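Local coordinates for hypothetical protein TM0486 (Thermotoga maritima, PDB 1VK8), which binds thiamin and is thought to take part in the response of the cell to oxidative conditions, at residues 23-28 and 80-85; 39-44 and 70-75; 17-22 and 53-58; 64-69 and 85-90. All coordinates share one frame; numbering follows the deposited sequence.

The four contacts lie in one ferredoxin-like fold, in which two helices lie on a four-stranded antiparallel sheet. Along the chain the segments run 17-22, 23-28, 39-44, 53-58, 64-69, 70-75, 80-85 and 85-90. Contacts 1 and 3 both use strand 16-24. Contact 1 pairs it with strand 82-92, and contact 3 pairs it with strand 56-60 on its other edge. Contact 2 joins helices 31-43 and 62-76. Contact 4 lays helix 62-76 on strand 82-92. The centres of contacts 3 and 4 are about 9 Å apart, those of contacts 1 and 4 about 18 Å. Strand 82-92 extends the sheet into another subunit. Contacts 1 and 3 knit the sheet; contacts 2 and 4 tie the helices together and onto it.

Contact 1 (23-28 and 80-85); sequences VPAVED and AKRFVL
The antiparallel sheet of the ferredoxin-like fold joins strands 16-24 and 82-92 here, Val23 with Val84 and Pro24 with Phe83. Val23 and Val84 form a hydrogen-bonded pair. Val23 N gives a nearly straight bond to Val84 O (2.8 Å, 174° at the hydrogen). Val84 N bonds back to Val23 O at 2.9 Å. Pro24 and Phe83 form the next, non-hydrogen-bonded pair. Ala25 N then bonds Arg82 O at 2.8 Å. In this same pair a water lies 2.8 Å from Ala25 O, to which it can donate, and accepts from Arg82 N (3.0 Å). Ala25 is also the centre of an inverse gamma turn that leads the chain off the strand.

Pro24 CB meets Ala80 CB at 4.1 Å on the helix side. Phe83 CG sits between its backbone N and carbonyl carbon (chi1 56°), which carries the ring away from 23-28. Its edge meets Ala80 O in plane. On the other face Val23 CB lies 4.2 Å from Val84 CB, and Val23 also packs on Val23 of the second subunit. The backbone bonds therefore set the register, while the apolar side chains serve both the helix layer and a subunit interface.

Contact 2 (39-44 and 70-75); sequences IEKISS and KELARY
Lys41 O, near the C-terminal end of helix 31-43, is gripped twice by Ser44. Ser44 OG donates to it at 2.6 Å, in the carbonyl plane and on a lone pair. Ser44 N adds a bond of 3.1 Å to the same Lys41 O. The side chain of this lysine carries the contact with helix 62-76, the other helix of the ferredoxin-like fold. The two helix segments run roughly antiparallel at 148°, with axes 10.6 Å apart.

The lysine chain leaves with CG anti to the backbone N, then bends at chi2 (64°) and chi3 (77°). The double bend brings its end over one face of the Tyr75 ring. Lys41 CE stands 3.4 Å above the ring centre, as a CH-pi contact. Lys41 NZ lies 4.2 Å from the Tyr75 centroid and makes a cation-pi interaction over the same face. Glu71 may add a mild attraction, although Lys41 NZ and Glu71 OE1 are 6.6 Å apart and do not touch.

Nearer the sheet the contact becomes apolar. Ile42 and Leu72 both also touch Ile20 of strand 16-24. Leu72 CD1 meets Lys41 CG at 3.9 Å, and Leu72 CD2 approaches Ile42 CG1 at 4.4 Å.

Contact 3 (17-22 and 53-58); sequences TVSIKV and PSNTTV
The flat peptide carbonyl of Ser54 receives Lys21 NZ in its own plane, on a lone pair of Ser54 O, at 2.8 Å. The lysine chain is extended until it bends at chi4 (84°). The bend curls NZ back onto Ser54 O, and Lys21 CG also lies close, 3.3 Å from that oxygen.

Lys21 NZ has a second partner, a salt bridge to Asp88 of the fourth subunit. With an alanine here, Ser54 O would probably lose this donor and that aspartate its charge mate.

Strand 17-22 and strand 56-58 are antiparallel neighbours in the middle of the ferredoxin-like sheet; 53-55 is the loop leading in. Val18 pairs with Val58 and Ile20 with Thr56, each through two backbone bonds. Val58 N to Val18 O is 2.8 Å, and Thr56 N to Ile20 O is 2.9 Å. Val18, Ile20, Thr56 and Val58 face the helices; Val18 CB meets Val58 CG2 at 4.1 Å. Ser19 and Thr57 form the non-hydrogen-bonded pair between them, on the opposite face. Their hydroxyls share a short bond, Ser19 OG to Thr57 OG1, of 2.6 Å. Either could donate. This face meets the fourth subunit, where Thr57 packs on Pro53 of that chain.

Contact 4 (64-69 and 85-90); sequences EIMDRV and LQLDID
Met66, a selenomethionine, has CG anti to its carbonyl carbon (chi1 -65°), bends at chi2 (-54°) and again at chi3, which sets CE. These turns bring SE and CE round to Leu87 and Ile89. Met66 CE lies 4.0 Å from Leu87 CD1. The same CE meets Ile89 CD1 tip to tip, also at 4.0 Å. Met66 SE runs alongside Leu87, 4.0 Å from Leu87 CD1.

One helical turn on, Val69 points at the strand. Both its methyls meet Leu87, and CG1 also reaches Leu85. Val69 CG1 lies 4.0 Å from Leu85 CD2; Val69 CG2 lies 4.1 Å from Leu87 CD2. Leu87 is therefore held between Met66 and Val69. Replacing Val69 by an alanine would probably open a gap beside Leu85 and Leu87 and let the Leu87 methyls turn more easily.

The contact is pure helix-on-sheet packing, made by alternate residues of the strand. The helix and strand segments run almost antiparallel, at 174°. Leu85 also touches Val22 of strand 16-24, the neighbouring strand in the sheet. Across the other edge of 85-90 the sheet continues into a strand of the third subunit, and Leu87 packs on Leu87 of that chain.

Contact 1 (23-28 and 80-85)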
loop_
_atom_site.group_PDB
_atom_site.type_symbol
_atom_site.label_atom_id
_atom_site.label_comp_id
_atom_site.label_asym_id
_atom_site.label_seq_id
_atom_site.Cartn_x
_atom_site.Cartn_y
_atom_site.Cartn_z
ATOM N N VAL C 23 2.387 7.802 7.861
ATOM C CA VAL C 23 1.075 8.317 8.243
ATOM C C VAL C 23 0.973 8.322 9.772
ATOM O O VAL C 23 0.650 7.303 10.380
ATOM C CB VAL C 23 -0.089 7.495 7.642
ATOM C CG1 VAL C 23 -1.415 8.270 7.851
ATOM C CG2 VAL C 23 0.171 7.165 6.166
ATOM N N PRO C 24 1.243 9.462 10.399
ATOM C CA PRO C 24 1.223 9.561 11.860
ATOM C C PRO C 24 -0.163 9.654 12.462
ATOM O O PRO C 24 -1.049 10.263 11.888
ATOM C CB PRO C 24 1.992 10.864 12.132
ATOM C CG PRO C 24 1.822 11.648 10.935
ATOM C CD PRO C 24 1.609 10.748 9.786
ATOM N N ALA C 25 -0.331 9.067 13.635
ATOM C CA ALA C 25 -1.606 9.126 14.351
ATOM C C ALA C 25 -1.552 10.363 15.208
ATOM O O ALA C 25 -1.316 10.296 16.396
ATOM C CB ALA C 25 -1.846 7.856 15.202
ATOM N N VAL C 26 -1.719 11.502 14.541
ATOM C CA VAL C 26 -1.790 12.801 15.165
ATOM C C VAL C 26 -2.936 13.564 14.492
ATOM O O VAL C 26 -3.349 13.243 13.360
ATOM C CB VAL C 26 -0.435 13.567 15.035
ATOM C CG1 VAL C 26 0.698 12.791 15.721
ATOM C CG2 VAL C 26 -0.075 13.831 13.574
ATOM N N GLU C 27 -3.446 14.575 15.182
ATOM C CA GLU C 27 -4.470 15.454 14.608
ATOM C C GLU C 27 -3.979 16.092 13.296
ATOM O O GLU C 27 -2.795 16.389 13.132
ATOM C CB GLU C 27 -4.929 16.532 15.620
ATOM C CG GLU C 27 -4.056 17.787 15.715
ATOM C CD GLU C 27 -4.868 19.083 15.675
ATOM O OE1 GLU C 27 -5.778 19.248 16.524
ATOM O OE2 GLU C 27 -4.599 19.943 14.801
ATOM N N ASP C 28 -4.912 16.255 12.367
ATOM C CA ASP C 28 -4.675 16.855 11.047
ATOM C C ASP C 28 -3.717 18.061 11.009
ATOM O O ASP C 28 -2.910 18.180 10.081
ATOM C CB ASP C 28 -6.022 17.256 10.403
ATOM C CG ASP C 28 -7.153 17.399 11.408
ATOM O OD1 ASP C 28 -7.068 18.287 12.299
ATOM O OD2 ASP C 28 -8.169 16.671 11.370
ATOM N N ALA C 80 6.059 11.304 16.961
ATOM C CA ALA C 80 4.775 10.638 16.917
ATOM C C ALA C 80 4.931 9.288 17.597
ATOM O O ALA C 80 5.747 8.475 17.200
ATOM C CB ALA C 80 4.332 10.463 15.502
ATOM N N LYS C 81 4.130 9.082 18.613
ATOM C CA LYS C 81 4.153 7.867 19.404
ATOM C C LYS C 81 3.549 6.701 18.625
ATOM O O LYS C 81 3.778 5.563 18.985
ATOM C CB LYS C 81 3.335 8.060 20.679
ATOM C CG LYS C 81 4.132 8.540 21.902
ATOM C CD LYS C 81 4.959 9.778 21.604
ATOM C CE LYS C 81 6.444 9.463 21.472
ATOM N NZ LYS C 81 7.242 10.724 21.258
ATOM N N ARG C 82 2.730 6.999 17.622
ATOM C CA ARG C 82 2.123 5.975 16.788
ATOM C C ARG C 82 2.059 6.444 15.340
ATOM O O ARG C 82 1.596 7.541 15.060
ATOM C CB ARG C 82 0.720 5.679 17.274
ATOM C CG ARG C 82 -0.064 4.664 16.461
ATOM C CD ARG C 82 0.020 3.300 17.027
ATOM N NE ARG C 82 -0.789 2.268 16.388
ATOM C CZ ARG C 82 -1.898 1.731 16.892
ATOM N NH1 ARG C 82 -2.457 2.178 17.998
ATOM N NH2 ARG C 82 -2.470 0.731 16.262
ATOM N N PHE C 83 2.523 5.604 14.430
ATOM C CA PHE C 83 2.473 5.908 13.016
ATOM C C PHE C 83 2.475 4.654 12.194
ATOM O O PHE C 83 2.973 3.611 12.626
ATOM C CB PHE C 83 3.622 6.833 12.559
ATOM C CG PHE C 83 4.990 6.329 12.872
ATOM C CD1 PHE C 83 5.603 6.648 14.071
ATOM C CD2 PHE C 83 5.687 5.559 11.960
ATOM C CE1 PHE C 83 6.892 6.198 14.350
ATOM C CE2 PHE C 83 6.943 5.075 12.242
ATOM C CZ PHE C 83 7.565 5.411 13.431
ATOM N N VAL C 84 1.877 4.754 11.022
ATOM C CA VAL C 84 2.005 3.754 9.999
ATOM C C VAL C 84 3.190 4.144 9.120
ATOM O O VAL C 84 3.351 5.307 8.735
ATOM C CB VAL C 84 0.722 3.660 9.137
ATOM C CG1 VAL C 84 0.942 2.784 7.903
ATOM C CG2 VAL C 84 -0.450 3.179 9.977
ATOM N N LEU C 85 4.025 3.165 8.820
ATOM C CA LEU C 85 5.147 3.321 7.925
ATOM C C LEU C 85 5.039 2.244 6.838
ATOM O O LEU C 85 5.037 1.043 7.125
ATOM C CB LEU C 85 6.439 3.180 8.706
ATOM C CG LEU C 85 7.743 3.187 7.910
ATOM C CD1 LEU C 85 8.002 4.508 7.212
ATOM C CD2 LEU C 85 8.909 2.821 8.825
HETATM O O HOH W 1 0.989 9.476 17.740
#

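Contact 2 (39-44 and 70-75)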
loop_
_atom_site.group_PDB
_atom_site.type_symbol
_atom_site.label_atom_id
_atom_site.label_comp_id
_atom_site.label_asym_id
_atom_site.label_seq_id
_atom_site.Cartn_x
_atom_site.Cartn_y
_atom_site.Cartn_z
ATOM N N ILE C 39 10.892 13.472 5.598
ATOM C CA ILE C 39 11.508 13.869 4.320
ATOM C C ILE C 39 12.912 14.406 4.522
ATOM O O ILE C 39 13.822 14.003 3.816
ATOM C CB ILE C 39 10.597 14.833 3.516
ATOM C CG1 ILE C 39 9.313 14.096 3.131
ATOM C CG2 ILE C 39 11.326 15.340 2.235
ATOM C CD1 ILE C 39 8.187 14.982 2.715
ATOM N N GLU C 40 13.102 15.268 5.520
ATOM C CA GLU C 40 14.415 15.780 5.846
ATOM C C GLU C 40 15.391 14.654 6.193
ATOM O O GLU C 40 16.551 14.658 5.757
ATOM C CB GLU C 40 14.274 16.767 7.005
ATOM C CG GLU C 40 15.553 17.395 7.510
ATOM C CD GLU C 40 15.286 18.437 8.600
ATOM O OE1 GLU C 40 14.527 18.144 9.571
ATOM O OE2 GLU C 40 15.835 19.551 8.478
ATOM N N LYS C 41 14.937 13.679 6.971
ATOM C CA LYS C 41 15.795 12.553 7.309
ATOM C C LYS C 41 16.150 11.737 6.055
ATOM O O LYS C 41 17.310 11.369 5.862
ATOM C CB LYS C 41 15.152 11.672 8.389
ATOM C CG LYS C 41 15.967 10.452 8.776
ATOM C CD LYS C 41 17.300 10.811 9.404
ATOM C CE LYS C 41 17.179 11.260 10.830
ATOM N NZ LYS C 41 18.505 11.311 11.503
ATOM N N ILE C 42 15.159 11.408 5.231
ATOM C CA ILE C 42 15.433 10.672 3.989
ATOM C C ILE C 42 16.492 11.383 3.103
ATOM O O ILE C 42 17.361 10.735 2.521
ATOM C CB ILE C 42 14.106 10.441 3.221
ATOM C CG1 ILE C 42 13.214 9.458 3.987
ATOM C CG2 ILE C 42 14.368 9.896 1.828
ATOM C CD1 ILE C 42 11.778 9.461 3.534
ATOM N N SER C 43 16.448 12.711 3.038
ATOM C CA SER C 43 17.362 13.506 2.193
ATOM C C SER C 43 18.822 13.462 2.666
ATOM O O SER C 43 19.734 13.768 1.897
ATOM C CB SER C 43 16.888 14.949 2.128
ATOM O OG SER C 43 17.241 15.675 3.291
ATOM N N SER C 44 19.023 13.105 3.936
ATOM C CA SER C 44 20.351 13.026 4.551
ATOM C C SER C 44 21.039 11.726 4.192
ATOM O O SER C 44 22.205 11.559 4.496
ATOM C CB SER C 44 20.240 13.112 6.089
ATOM O OG SER C 44 19.740 11.888 6.624
ATOM N N LYS C 70 15.301 1.390 9.445
ATOM C CA LYS C 70 15.378 1.155 10.897
ATOM C C LYS C 70 15.630 2.449 11.663
ATOM O O LYS C 70 14.969 2.735 12.663
ATOM C CB LYS C 70 16.469 0.148 11.275
ATOM C CG LYS C 70 16.351 -1.242 10.721
ATOM C CD LYS C 70 17.550 -2.022 11.190
ATOM C CE LYS C 70 17.847 -3.204 10.365
ATOM N NZ LYS C 70 19.126 -3.772 10.847
ATOM N N GLU C 71 16.610 3.213 11.204
ATOM C CA GLU C 71 16.954 4.508 11.800
ATOM C C GLU C 71 15.822 5.514 11.661
ATOM O O GLU C 71 15.560 6.260 12.588
ATOM C CB GLU C 71 18.240 5.058 11.173
ATOM C CG GLU C 71 19.473 4.231 11.520
ATOM C CD GLU C 71 20.661 4.482 10.596
ATOM O OE1 GLU C 71 20.571 5.341 9.702
ATOM O OE2 GLU C 71 21.697 3.808 10.773
ATOM N N LEU C 72 15.169 5.543 10.502
ATOM C CA LEU C 72 14.034 6.427 10.271
ATOM C C LEU C 72 12.920 6.223 11.303
ATOM O O LEU C 72 12.428 7.191 11.895
ATOM C CB LEU C 72 13.470 6.245 8.858
ATOM C CG LEU C 72 12.239 7.113 8.508
ATOM C CD1 LEU C 72 12.595 8.568 8.577
ATOM C CD2 LEU C 72 11.730 6.747 7.154
ATOM N N ALA C 73 12.538 4.973 11.532
ATOM C CA ALA C 73 11.463 4.652 12.478
ATOM C C ALA C 73 11.809 5.121 13.892
ATOM O O ALA C 73 10.978 5.731 14.581
ATOM C CB ALA C 73 11.189 3.197 12.461
ATOM N N ARG C 74 13.036 4.843 14.330
ATOM C CA ARG C 74 13.477 5.259 15.656
ATOM C C ARG C 74 13.445 6.754 15.760
ATOM O O ARG C 74 13.062 7.295 16.767
ATOM C CB ARG C 74 14.919 4.806 15.949
ATOM C CG ARG C 74 15.123 3.410 16.512
ATOM C CD ARG C 74 13.889 2.550 16.676
ATOM N NE ARG C 74 14.239 1.209 17.165
ATOM C CZ ARG C 74 13.459 0.131 17.073
ATOM N NH1 ARG C 74 12.274 0.213 16.497
ATOM N NH2 ARG C 74 13.874 -1.040 17.550
ATOM N N TYR C 75 13.905 7.420 14.711
ATOM C CA TYR C 75 13.970 8.872 14.675
ATOM C C TYR C 75 12.572 9.471 14.812
ATOM O O TYR C 75 12.368 10.429 15.558
ATOM C CB TYR C 75 14.609 9.309 13.350
ATOM C CG TYR C 75 14.629 10.786 13.139
ATOM C CD1 TYR C 75 15.409 11.612 13.946
ATOM C CD2 TYR C 75 13.882 11.371 12.129
ATOM C CE1 TYR C 75 15.423 12.966 13.752
ATOM C CE2 TYR C 75 13.910 12.720 11.925
ATOM C CZ TYR C 75 14.673 13.510 12.746
ATOM O OH TYR C 75 14.682 14.855 12.538
#

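Contact 3 (17-22 and 53-58)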
loop_
_atom_site.group_PDB
_atom_site.type_symbol
_atom_site.label_atom_id
_atom_site.label_comp_id
_atom_site.label_asym_id
_atom_site.label_seq_id
_atom_site.Cartn_x
_atom_site.Cartn_y
_atom_site.Cartn_z
ATOM N N THR C 17 14.207 0.551 -6.060
ATOM C CA THR C 17 13.499 1.747 -5.631
ATOM C C THR C 17 12.595 1.349 -4.487
ATOM O O THR C 17 12.040 0.243 -4.464
ATOM C CB THR C 17 12.685 2.428 -6.781
ATOM O OG1 THR C 17 11.572 1.602 -7.172
ATOM C CG2 THR C 17 13.505 2.596 -8.038
ATOM N N VAL C 18 12.476 2.252 -3.525
ATOM C CA VAL C 18 11.669 2.061 -2.332
ATOM C C VAL C 18 10.921 3.352 -2.081
ATOM O O VAL C 18 11.526 4.406 -1.833
ATOM C CB VAL C 18 12.545 1.733 -1.092
ATOM C CG1 VAL C 18 11.691 1.488 0.132
ATOM C CG2 VAL C 18 13.438 0.486 -1.400
ATOM N N SER C 19 9.599 3.274 -2.160
ATOM C CA SER C 19 8.748 4.393 -1.845
ATOM C C SER C 19 8.275 4.245 -0.428
ATOM O O SER C 19 7.849 3.177 -0.012
ATOM C CB SER C 19 7.593 4.442 -2.847
ATOM O OG SER C 19 8.142 4.559 -4.153
ATOM N N ILE C 20 8.383 5.333 0.323
ATOM C CA ILE C 20 8.188 5.353 1.752
ATOM C C ILE C 20 7.048 6.321 2.035
ATOM O O ILE C 20 7.050 7.466 1.552
ATOM C CB ILE C 20 9.469 5.846 2.446
ATOM C CG1 ILE C 20 10.637 4.924 2.143
ATOM C CG2 ILE C 20 9.269 5.987 3.958
ATOM C CD1 ILE C 20 11.957 5.484 2.560
ATOM N N LYS C 21 6.089 5.866 2.836
ATOM C CA LYS C 21 4.970 6.690 3.273
ATOM C C LYS C 21 4.864 6.610 4.780
ATOM O O LYS C 21 4.867 5.527 5.357
ATOM C CB LYS C 21 3.657 6.228 2.640
ATOM C CG LYS C 21 2.455 7.067 2.964
ATOM C CD LYS C 21 1.168 6.475 2.426
ATOM C CE LYS C 21 0.022 7.456 2.477
ATOM N NZ LYS C 21 0.012 8.364 1.273
ATOM N N VAL C 22 4.790 7.776 5.416
ATOM C CA VAL C 22 4.577 7.860 6.854
ATOM C C VAL C 22 3.217 8.480 7.076
ATOM O O VAL C 22 2.907 9.528 6.525
ATOM C CB VAL C 22 5.671 8.662 7.563
ATOM C CG1 VAL C 22 5.417 8.693 9.061
ATOM C CG2 VAL C 22 7.075 8.082 7.249
ATOM N N PRO C 53 3.373 13.341 -4.126
ATOM C CA PRO C 53 2.176 13.630 -3.321
ATOM C C PRO C 53 1.852 12.582 -2.245
ATOM O O PRO C 53 1.335 12.921 -1.197
ATOM C CB PRO C 53 1.034 13.694 -4.360
ATOM C CG PRO C 53 1.628 13.550 -5.689
ATOM C CD PRO C 53 3.084 13.281 -5.570
ATOM N N SER C 54 2.181 11.323 -2.462
ATOM C CA SER C 54 1.738 10.280 -1.546
ATOM C C SER C 54 2.840 9.534 -0.825
ATOM O O SER C 54 2.585 8.790 0.127
ATOM C CB SER C 54 0.897 9.267 -2.329
ATOM O OG SER C 54 1.747 8.520 -3.181
ATOM N N ASN C 55 4.066 9.726 -1.287
ATOM C CA ASN C 55 5.218 9.031 -0.754
ATOM C C ASN C 55 6.505 9.682 -1.236
ATOM O O ASN C 55 6.480 10.593 -2.052
ATOM C CB ASN C 55 5.183 7.536 -1.132
ATOM C CG ASN C 55 4.910 7.282 -2.620
ATOM O OD1 ASN C 55 5.445 7.932 -3.483
ATOM N ND2 ASN C 55 4.116 6.266 -2.893
ATOM N N THR C 56 7.624 9.225 -0.700
ATOM C CA THR C 56 8.951 9.633 -1.151
ATOM C C THR C 56 9.687 8.402 -1.588
ATOM O O THR C 56 9.771 7.441 -0.821
ATOM C CB THR C 56 9.692 10.276 -0.003
ATOM O OG1 THR C 56 9.037 11.485 0.376
ATOM C CG2 THR C 56 11.134 10.680 -0.381
ATOM N N THR C 57 10.191 8.426 -2.819
ATOM C CA THR C 57 10.888 7.299 -3.425
ATOM C C THR C 57 12.378 7.502 -3.395
ATOM O O THR C 57 12.862 8.524 -3.853
ATOM C CB THR C 57 10.423 7.140 -4.855
ATOM O OG1 THR C 57 9.011 6.899 -4.864
ATOM C CG2 THR C 57 11.051 5.899 -5.506
ATOM N N VAL C 58 13.100 6.556 -2.827
ATOM C CA VAL C 58 14.575 6.548 -2.877
ATOM C C VAL C 58 15.055 5.453 -3.829
ATOM O O VAL C 58 14.363 4.462 -4.044
ATOM C CB VAL C 58 15.215 6.373 -1.481
ATOM C CG1 VAL C 58 14.657 7.439 -0.528
ATOM C CG2 VAL C 58 14.980 4.975 -0.941
#

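Contact 4 (64-69 and 85-90)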
loop_
_atom_site.group_PDB
_atom_site.type_symbol
_atom_site.label_atom_id
_atom_site.label_comp_id
_atom_site.label_asym_id
_atom_site.label_seq_id
_atom_site.Cartn_x
_atom_site.Cartn_y
_atom_site.Cartn_z
ATOM N N GLU C 64 21.102 -1.476 2.476
ATOM C CA GLU C 64 21.378 -0.165 3.036
ATOM C C GLU C 64 20.095 0.614 3.302
ATOM O O GLU C 64 19.946 1.206 4.361
ATOM C CB GLU C 64 22.259 0.635 2.091
ATOM C CG GLU C 64 22.794 1.914 2.729
ATOM C CD GLU C 64 23.698 2.725 1.809
ATOM O OE1 GLU C 64 24.201 2.193 0.778
ATOM O OE2 GLU C 64 23.899 3.912 2.136
ATOM N N ILE C 65 19.163 0.613 2.357
ATOM C CA ILE C 65 17.865 1.292 2.546
ATOM C C ILE C 65 17.117 0.667 3.743
ATOM O O ILE C 65 16.586 1.380 4.592
ATOM C CB ILE C 65 17.001 1.272 1.246
ATOM C CG1 ILE C 65 17.602 2.109 0.130
ATOM C CG2 ILE C 65 15.589 1.818 1.522
ATOM C CD1 ILE C 65 17.032 1.709 -1.286
HETATM N N MSE C 66 17.109 -0.659 3.842
HETATM C CA MSE C 66 16.425 -1.323 4.971
HETATM C C MSE C 66 17.025 -0.861 6.303
HETATM O O MSE C 66 16.311 -0.558 7.233
HETATM C CB MSE C 66 16.476 -2.845 4.837
HETATM C CG MSE C 66 15.727 -3.395 3.663
HETATM SE SE MSE C 66 13.815 -2.768 3.604
HETATM C CE MSE C 66 13.936 -1.462 2.178
ATOM N N ASP C 67 18.355 -0.742 6.370
ATOM C CA ASP C 67 19.015 -0.227 7.560
ATOM C C ASP C 67 18.678 1.230 7.839
ATOM O O ASP C 67 18.547 1.633 8.994
ATOM C CB ASP C 67 20.540 -0.378 7.430
ATOM C CG ASP C 67 21.018 -1.830 7.570
ATOM O OD1 ASP C 67 20.278 -2.697 8.090
ATOM O OD2 ASP C 67 22.140 -2.184 7.156
ATOM N N ARG C 68 18.561 2.039 6.790
ATOM C CA ARG C 68 18.143 3.423 6.956
ATOM C C ARG C 68 16.711 3.526 7.441
ATOM O O ARG C 68 16.375 4.418 8.219
ATOM C CB ARG C 68 18.309 4.214 5.649
ATOM C CG ARG C 68 19.740 4.376 5.222
ATOM C CD ARG C 68 20.571 5.100 6.195
ATOM N NE ARG C 68 21.665 5.784 5.519
ATOM C CZ ARG C 68 22.413 6.704 6.095
ATOM N NH1 ARG C 68 22.224 7.028 7.366
ATOM N NH2 ARG C 68 23.381 7.288 5.419
ATOM N N VAL C 69 15.872 2.603 6.996
ATOM C CA VAL C 69 14.487 2.574 7.437
ATOM C C VAL C 69 14.432 2.269 8.937
ATOM O O VAL C 69 13.632 2.855 9.634
ATOM C CB VAL C 69 13.639 1.596 6.588
ATOM C CG1 VAL C 69 12.299 1.351 7.226
ATOM C CG2 VAL C 69 13.489 2.134 5.169
ATOM N N LEU C 85 4.025 3.165 8.820
ATOM C CA LEU C 85 5.147 3.321 7.925
ATOM C C LEU C 85 5.039 2.244 6.838
ATOM O O LEU C 85 5.037 1.043 7.125
ATOM C CB LEU C 85 6.439 3.180 8.706
ATOM C CG LEU C 85 7.743 3.187 7.910
ATOM C CD1 LEU C 85 8.002 4.508 7.212
ATOM C CD2 LEU C 85 8.909 2.821 8.825
ATOM N N GLN C 86 4.936 2.681 5.594
ATOM C CA GLN C 86 4.732 1.793 4.464
ATOM C C GLN C 86 5.876 1.909 3.494
ATOM O O GLN C 86 6.319 3.020 3.171
ATOM C CB GLN C 86 3.401 2.078 3.771
ATOM C CG GLN C 86 2.209 1.790 4.665
ATOM C CD GLN C 86 0.885 2.119 4.030
ATOM O OE1 GLN C 86 0.834 2.927 3.118
ATOM N NE2 GLN C 86 -0.187 1.529 4.533
ATOM N N LEU C 87 6.400 0.755 3.089
ATOM C CA LEU C 87 7.438 0.647 2.067
ATOM C C LEU C 87 6.896 -0.130 0.870
ATOM O O LEU C 87 6.292 -1.206 1.023
ATOM C CB LEU C 87 8.635 -0.116 2.599
ATOM C CG LEU C 87 9.300 0.304 3.907
ATOM C CD1 LEU C 87 10.586 -0.498 4.046
ATOM C CD2 LEU C 87 9.581 1.762 3.974
ATOM N N ASP C 88 7.137 0.399 -0.327
ATOM C CA ASP C 88 6.769 -0.264 -1.576
ATOM C C ASP C 88 8.067 -0.412 -2.366
ATOM O O ASP C 88 8.603 0.546 -2.942
ATOM C CB ASP C 88 5.680 0.585 -2.267
ATOM C CG ASP C 88 5.382 0.171 -3.696
ATOM O OD1 ASP C 88 5.540 -1.011 -3.988
ATOM O OD2 ASP C 88 4.921 0.962 -4.575
ATOM N N ILE C 89 8.596 -1.631 -2.360
ATOM C CA ILE C 89 9.921 -1.926 -2.923
ATOM C C ILE C 89 9.757 -2.552 -4.300
ATOM O O ILE C 89 9.041 -3.521 -4.437
ATOM C CB ILE C 89 10.685 -2.905 -2.013
ATOM C CG1 ILE C 89 10.831 -2.336 -0.595
ATOM C CG2 ILE C 89 12.062 -3.272 -2.630
ATOM C CD1 ILE C 89 10.859 -3.386 0.427
ATOM N N ASP C 90 10.411 -1.992 -5.320
ATOM C CA ASP C 90 10.452 -2.611 -6.630
ATOM C C ASP C 90 11.803 -3.322 -6.704
ATOM O O ASP C 90 12.854 -2.695 -6.732
ATOM C CB ASP C 90 10.343 -1.555 -7.738
ATOM C CG ASP C 90 10.165 -2.175 -9.121
ATOM O OD1 ASP C 90 10.109 -3.412 -9.239
ATOM O OD2 ASP C 90 10.090 -1.481 -10.143
#